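Local coordinates for protein CghA (Chaetomium globosum, PDB 6KBC) that is a two-domain, calycin-like beta protein of the Diels-Alderase family that holds the ligand WK1 in a pocket, at residues 49-54 and 158-163; 184-189 and 226-231. One frame throughout, in Å; residues are numbered along the deposited sequence.

Contact 1 (49-54 and 158-163); sequences WLFDAM and LTHRSL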
# COMPACT_ATOMS: atom_id res chain seq x y z
N TRP A 49 -8.08 -1.17 -3.04
CA TRP A 49 -8.18 -1.73 -1.70
C TRP A 49 -7.00 -2.67 -1.53
O TRP A 49 -6.90 -3.66 -2.25
CB TRP A 49 -9.50 -2.49 -1.50
CG TRP A 49 -10.74 -1.64 -1.61
CD1 TRP A 49 -11.49 -1.15 -0.58
CD2 TRP A 49 -11.35 -1.17 -2.81
NE1 TRP A 49 -12.55 -0.42 -1.07
CE2 TRP A 49 -12.48 -0.41 -2.44
CE3 TRP A 49 -11.06 -1.32 -4.17
CZ2 TRP A 49 -13.31 0.19 -3.38
CZ3 TRP A 49 -11.89 -0.72 -5.10
CH2 TRP A 49 -12.99 0.03 -4.70
N LEU A 50 -6.11 -2.34 -0.60
CA LEU A 50 -4.88 -3.10 -0.42
C LEU A 50 -4.91 -3.84 0.90
O LEU A 50 -5.26 -3.27 1.94
CB LEU A 50 -3.64 -2.19 -0.46
CG LEU A 50 -2.25 -2.80 -0.21
CD1 LEU A 50 -1.19 -2.01 -1.00
CD2 LEU A 50 -1.88 -2.84 1.29
N PHE A 51 -4.49 -5.11 0.88
CA PHE A 51 -4.39 -5.93 2.08
C PHE A 51 -3.05 -6.64 2.04
O PHE A 51 -2.69 -7.21 1.02
CB PHE A 51 -5.51 -6.98 2.18
CG PHE A 51 -6.91 -6.41 2.12
CD1 PHE A 51 -7.49 -6.10 0.90
CD2 PHE A 51 -7.64 -6.23 3.28
CE1 PHE A 51 -8.79 -5.58 0.85
CE2 PHE A 51 -8.94 -5.72 3.24
CZ PHE A 51 -9.51 -5.40 2.02
N ASP A 52 -2.32 -6.64 3.15
CA ASP A 52 -1.04 -7.33 3.11
C ASP A 52 -0.76 -8.01 4.44
O ASP A 52 -1.48 -7.86 5.42
CB ASP A 52 0.12 -6.38 2.75
CG ASP A 52 0.24 -5.20 3.69
OD1 ASP A 52 -0.19 -5.32 4.86
OD2 ASP A 52 0.79 -4.15 3.27
N ALA A 53 0.34 -8.76 4.45
CA ALA A 53 0.74 -9.50 5.63
C ALA A 53 2.21 -9.86 5.45
O ALA A 53 2.63 -10.19 4.34
CB ALA A 53 -0.09 -10.77 5.79
N MET A 54 2.98 -9.78 6.52
CA MET A 54 4.30 -10.38 6.42
C MET A 54 4.68 -10.97 7.75
O MET A 54 4.21 -10.50 8.79
CB MET A 54 5.35 -9.38 5.99
CG MET A 54 5.58 -8.29 7.00
SD MET A 54 6.85 -7.26 6.27
CE MET A 54 8.27 -8.33 6.36
N LEU A 158 -6.47 -14.71 3.95
CA LEU A 158 -5.72 -13.76 4.75
C LEU A 158 -6.70 -13.12 5.71
O LEU A 158 -7.84 -12.82 5.33
CB LEU A 158 -5.10 -12.65 3.87
CG LEU A 158 -4.21 -11.64 4.58
CD1 LEU A 158 -3.10 -11.14 3.68
CD2 LEU A 158 -5.08 -10.47 5.03
N THR A 159 -6.26 -12.88 6.94
CA THR A 159 -7.12 -12.16 7.87
C THR A 159 -6.30 -11.16 8.64
O THR A 159 -5.10 -11.35 8.87
CB THR A 159 -7.84 -13.09 8.87
OG1 THR A 159 -6.91 -13.54 9.87
CG2 THR A 159 -8.46 -14.28 8.16
N HIS A 160 -6.96 -10.08 9.03
CA HIS A 160 -6.40 -9.05 9.89
C HIS A 160 -7.22 -8.97 11.16
O HIS A 160 -8.44 -9.04 11.12
CB HIS A 160 -6.43 -7.68 9.21
CG HIS A 160 -5.52 -7.54 8.04
ND1 HIS A 160 -5.93 -7.00 6.84
CD2 HIS A 160 -4.20 -7.79 7.91
CE1 HIS A 160 -4.90 -6.96 6.00
NE2 HIS A 160 -3.84 -7.44 6.63
N ARG A 161 -6.53 -8.77 12.28
CA ARG A 161 -7.14 -8.43 13.56
C ARG A 161 -6.53 -7.08 13.91
O ARG A 161 -5.36 -7.04 14.31
CB ARG A 161 -6.82 -9.47 14.63
CG ARG A 161 -7.48 -10.80 14.38
CD ARG A 161 -8.82 -10.64 13.68
NE ARG A 161 -9.38 -11.92 13.25
CZ ARG A 161 -10.33 -12.60 13.89
NH1 ARG A 161 -10.80 -12.14 15.04
NH2 ARG A 161 -10.79 -13.74 13.39
N SER A 162 -7.29 -6.01 13.76
CA SER A 162 -6.72 -4.68 13.94
C SER A 162 -6.18 -4.52 15.35
O SER A 162 -6.78 -4.97 16.33
CB SER A 162 -7.77 -3.60 13.68
OG SER A 162 -7.21 -2.32 13.91
N LEU A 163 -5.01 -3.88 15.45
CA LEU A 163 -4.51 -3.55 16.77
C LEU A 163 -5.11 -2.25 17.31
O LEU A 163 -4.74 -1.83 18.41
CB LEU A 163 -2.98 -3.48 16.74
CG LEU A 163 -2.33 -4.81 16.32
CD1 LEU A 163 -0.84 -4.83 16.62
CD2 LEU A 163 -3.02 -6.01 17.01
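With its CG anti to the carbonyl carbon (chi1 -68°), His160 swings its imidazole toward Asp52, and Leu158, its CG anti to the backbone N (chi1 -176°), sends CD1 toward Ala53. The two strands belong to the calycin-like N-terminal domain and pass almost at right angles, 88° between their directions and 7.8 Å between axes at closest approach, so side chains reaching across, one of them to a backbone carbonyl, join them in place of a backbone ladder. A histidine suits this buried place because its flat ring offers a donor at its far end: NE2 donates a nearly straight hydrogen bond to Asp52 O at 2.7 Å, in the carbonyl plane and almost in the imidazole plane. ND1 has a weak hydrogen bond to Thr144 OG1. Phe51 crosses the imidazole obliquely, His160 CE1 lying 3.9 Å from Phe51 CB at the phenyl edge. The Asp52 carboxylate is engaged by Gly225 N and a salt bridge to Arg246, and Leu50 of the same strand touches WK1. Ala53 is small enough for close approach: Leu158 CD1 rests 3.7 Å from Ala53 CB, while Leu158 CD2 lies over one face of the His160 ring, toward its rim.

Contact 2 (184-189 and 226-231); sequences FRPIAM and MDRSWL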
# COMPACT_ATOMS: atom_id res chain seq x y z
N PHE A 184 -4.70 6.30 2.20
CA PHE A 184 -4.54 6.30 3.63
C PHE A 184 -4.84 4.89 4.12
O PHE A 184 -5.07 3.98 3.31
CB PHE A 184 -5.42 7.38 4.28
CG PHE A 184 -6.87 7.21 3.99
CD1 PHE A 184 -7.44 7.77 2.84
CD2 PHE A 184 -7.67 6.44 4.82
CE1 PHE A 184 -8.78 7.58 2.55
CE2 PHE A 184 -9.01 6.25 4.54
CZ PHE A 184 -9.57 6.82 3.41
N ARG A 185 -4.87 4.70 5.43
CA ARG A 185 -4.86 3.36 5.99
C ARG A 185 -6.08 3.14 6.88
O ARG A 185 -6.06 3.53 8.07
CB ARG A 185 -3.56 3.12 6.75
CG ARG A 185 -2.37 3.07 5.78
CD ARG A 185 -1.04 3.27 6.48
NE ARG A 185 -0.89 4.62 6.98
CZ ARG A 185 -0.45 5.65 6.26
NH1 ARG A 185 -0.09 5.47 5.00
NH2 ARG A 185 -0.36 6.85 6.81
N PRO A 186 -7.14 2.54 6.37
CA PRO A 186 -8.28 2.21 7.24
C PRO A 186 -7.89 1.34 8.42
O PRO A 186 -8.45 1.49 9.51
CB PRO A 186 -9.24 1.49 6.28
CG PRO A 186 -8.95 2.12 4.96
CD PRO A 186 -7.44 2.26 4.95
N ILE A 187 -6.95 0.42 8.23
CA ILE A 187 -6.35 -0.31 9.35
C ILE A 187 -4.84 -0.17 9.25
O ILE A 187 -4.21 -0.75 8.36
CB ILE A 187 -6.76 -1.79 9.38
CG1 ILE A 187 -8.28 -1.91 9.44
CG2 ILE A 187 -6.11 -2.44 10.57
CD1 ILE A 187 -8.78 -3.30 9.13
N ALA A 188 -4.27 0.59 10.18
CA ALA A 188 -2.85 0.91 10.15
C ALA A 188 -2.01 -0.31 10.47
O ALA A 188 -0.95 -0.52 9.86
CB ALA A 188 -2.56 2.04 11.14
N MET A 189 -2.46 -1.13 11.43
CA MET A 189 -1.64 -2.23 11.94
C MET A 189 -2.57 -3.33 12.43
O MET A 189 -3.51 -3.07 13.19
CB MET A 189 -0.74 -1.75 13.08
CG MET A 189 0.19 -2.81 13.64
SD MET A 189 1.23 -3.59 12.38
CE MET A 189 2.44 -4.27 13.54
N MET A 226 -4.49 -2.57 6.08
CA MET A 226 -5.45 -2.39 4.98
C MET A 226 -5.31 -0.93 4.53
O MET A 226 -5.37 -0.07 5.36
CB MET A 226 -6.87 -2.68 5.44
CG MET A 226 -7.81 -2.84 4.29
SD MET A 226 -8.47 -1.26 3.83
CE MET A 226 -8.98 -1.57 2.15
N ASP A 227 -4.98 -0.74 3.26
CA ASP A 227 -4.80 0.61 2.68
C ASP A 227 -5.92 0.86 1.69
O ASP A 227 -6.31 -0.05 1.01
CB ASP A 227 -3.43 0.77 2.03
CG ASP A 227 -2.26 0.76 3.00
OD1 ASP A 227 -2.32 0.09 3.98
OD2 ASP A 227 -1.31 1.44 2.74
N ARG A 228 -6.35 2.10 1.60
CA ARG A 228 -7.46 2.48 0.75
C ARG A 228 -7.05 3.70 -0.05
O ARG A 228 -6.53 4.67 0.51
CB ARG A 228 -8.71 2.78 1.58
CG ARG A 228 -9.87 3.39 0.81
CD ARG A 228 -10.42 2.48 -0.26
NE ARG A 228 -11.73 2.97 -0.70
CZ ARG A 228 -12.06 3.25 -1.95
NH1 ARG A 228 -11.20 3.08 -2.94
NH2 ARG A 228 -13.29 3.69 -2.23
N SER A 229 -7.30 3.66 -1.36
CA SER A 229 -6.88 4.73 -2.24
C SER A 229 -7.93 4.94 -3.32
O SER A 229 -8.62 4.01 -3.74
CB SER A 229 -5.54 4.42 -2.89
OG SER A 229 -5.18 5.40 -3.86
N TRP A 230 -8.03 6.19 -3.77
CA TRP A 230 -8.74 6.48 -5.01
C TRP A 230 -8.21 7.78 -5.59
O TRP A 230 -7.85 8.70 -4.86
CB TRP A 230 -10.25 6.52 -4.79
CG TRP A 230 -10.73 7.68 -4.00
CD1 TRP A 230 -11.18 8.88 -4.48
CD2 TRP A 230 -10.84 7.76 -2.57
NE1 TRP A 230 -11.56 9.70 -3.43
CE2 TRP A 230 -11.35 9.03 -2.25
CE3 TRP A 230 -10.55 6.88 -1.53
CZ2 TRP A 230 -11.58 9.44 -0.94
CZ3 TRP A 230 -10.77 7.28 -0.23
CH2 TRP A 230 -11.28 8.55 0.05
N LEU A 231 -8.18 7.84 -6.92
CA LEU A 231 -7.68 8.97 -7.70
C LEU A 231 -8.59 9.14 -8.90
O LEU A 231 -8.93 8.14 -9.56
CB LEU A 231 -6.25 8.74 -8.20
CG LEU A 231 -5.09 8.86 -7.25
CD1 LEU A 231 -4.91 7.53 -6.52
CD2 LEU A 231 -3.86 9.21 -8.08
O HOH W 1 0.92 3.03 3.51
O HOH W 2 -2.32 0.07 6.63
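Phe184 and Arg228 form an antiparallel hydrogen-bonded pair in the N-terminal calycin-like domain, and after a beta bulge that shifts the register by one residue Ile187 pairs in the same way with Met226. At the first pair Arg228 N reaches Phe184 O at 2.8 Å and Phe184 N returns a bond to Arg228 O at 3.0 Å; at the second, Met226 N meets Ile187 O at 2.9 Å, whereas the return bond from Ile187 N to Met226 O is weak. Pro186, between the pairs, has no N-H to give, suiting a bulge where the chain turns a corner. Its ring is packed instead: CG lies 3.5 Å from Arg228 CB and 3.6 Å from Met226 SD, a sulfur brought there by the bend of the methionine chain at chi2 (-88°). Phe184 and Trp230 touch at their borders, planes at 84°, with Phe184 CE1 3.4 Å from Trp230 CZ3; the tryptophan also lays CE3 over the guanidinium of Arg228, whose NE bonds Asn32 O and NH2 makes a salt bridge to Glu47. Arg185 and Asp227 run side by side in the same direction, the aliphatic CG of Arg185 against the carboxylate. Their charged ends do not touch: one water accepts from Arg185 NH1 and donates to Asp227 OD2. Arg185 NH1 also bonds Asn272 O, while Asp227 OD1 makes a salt bridge to Arg246. Strand 223-231, whose Leu231 touches WK1, also neighbours strand 46-54, with Met226 and Arg228 touching Trp49, and strand 269-277 packs against Phe184 and Arg185.

From the N terminus, strand 46-54 comes first, and contact 1 closes a loop of 103 residues when the chain reaches strand 154-162. The chain then enters strand 181-200, and contact 2 closes a shorter loop of 36 residues on strand 223-231. The loops follow in series, neither nested nor crossed, yet the contacts touch, their centres about 11 Å apart. Strand 46-54 pairs with 223-231, where Leu50 N lies 2.8 Å from Asp227 O, a probable hydrogen bond; strand 154-162 pairs with 181-200. Arg246, on strand 239-249 of the C-terminal half, forms salt bridges with an aspartate of each contact, linking the two halves of the protein. Each contact includes a residue of the WK1 pocket.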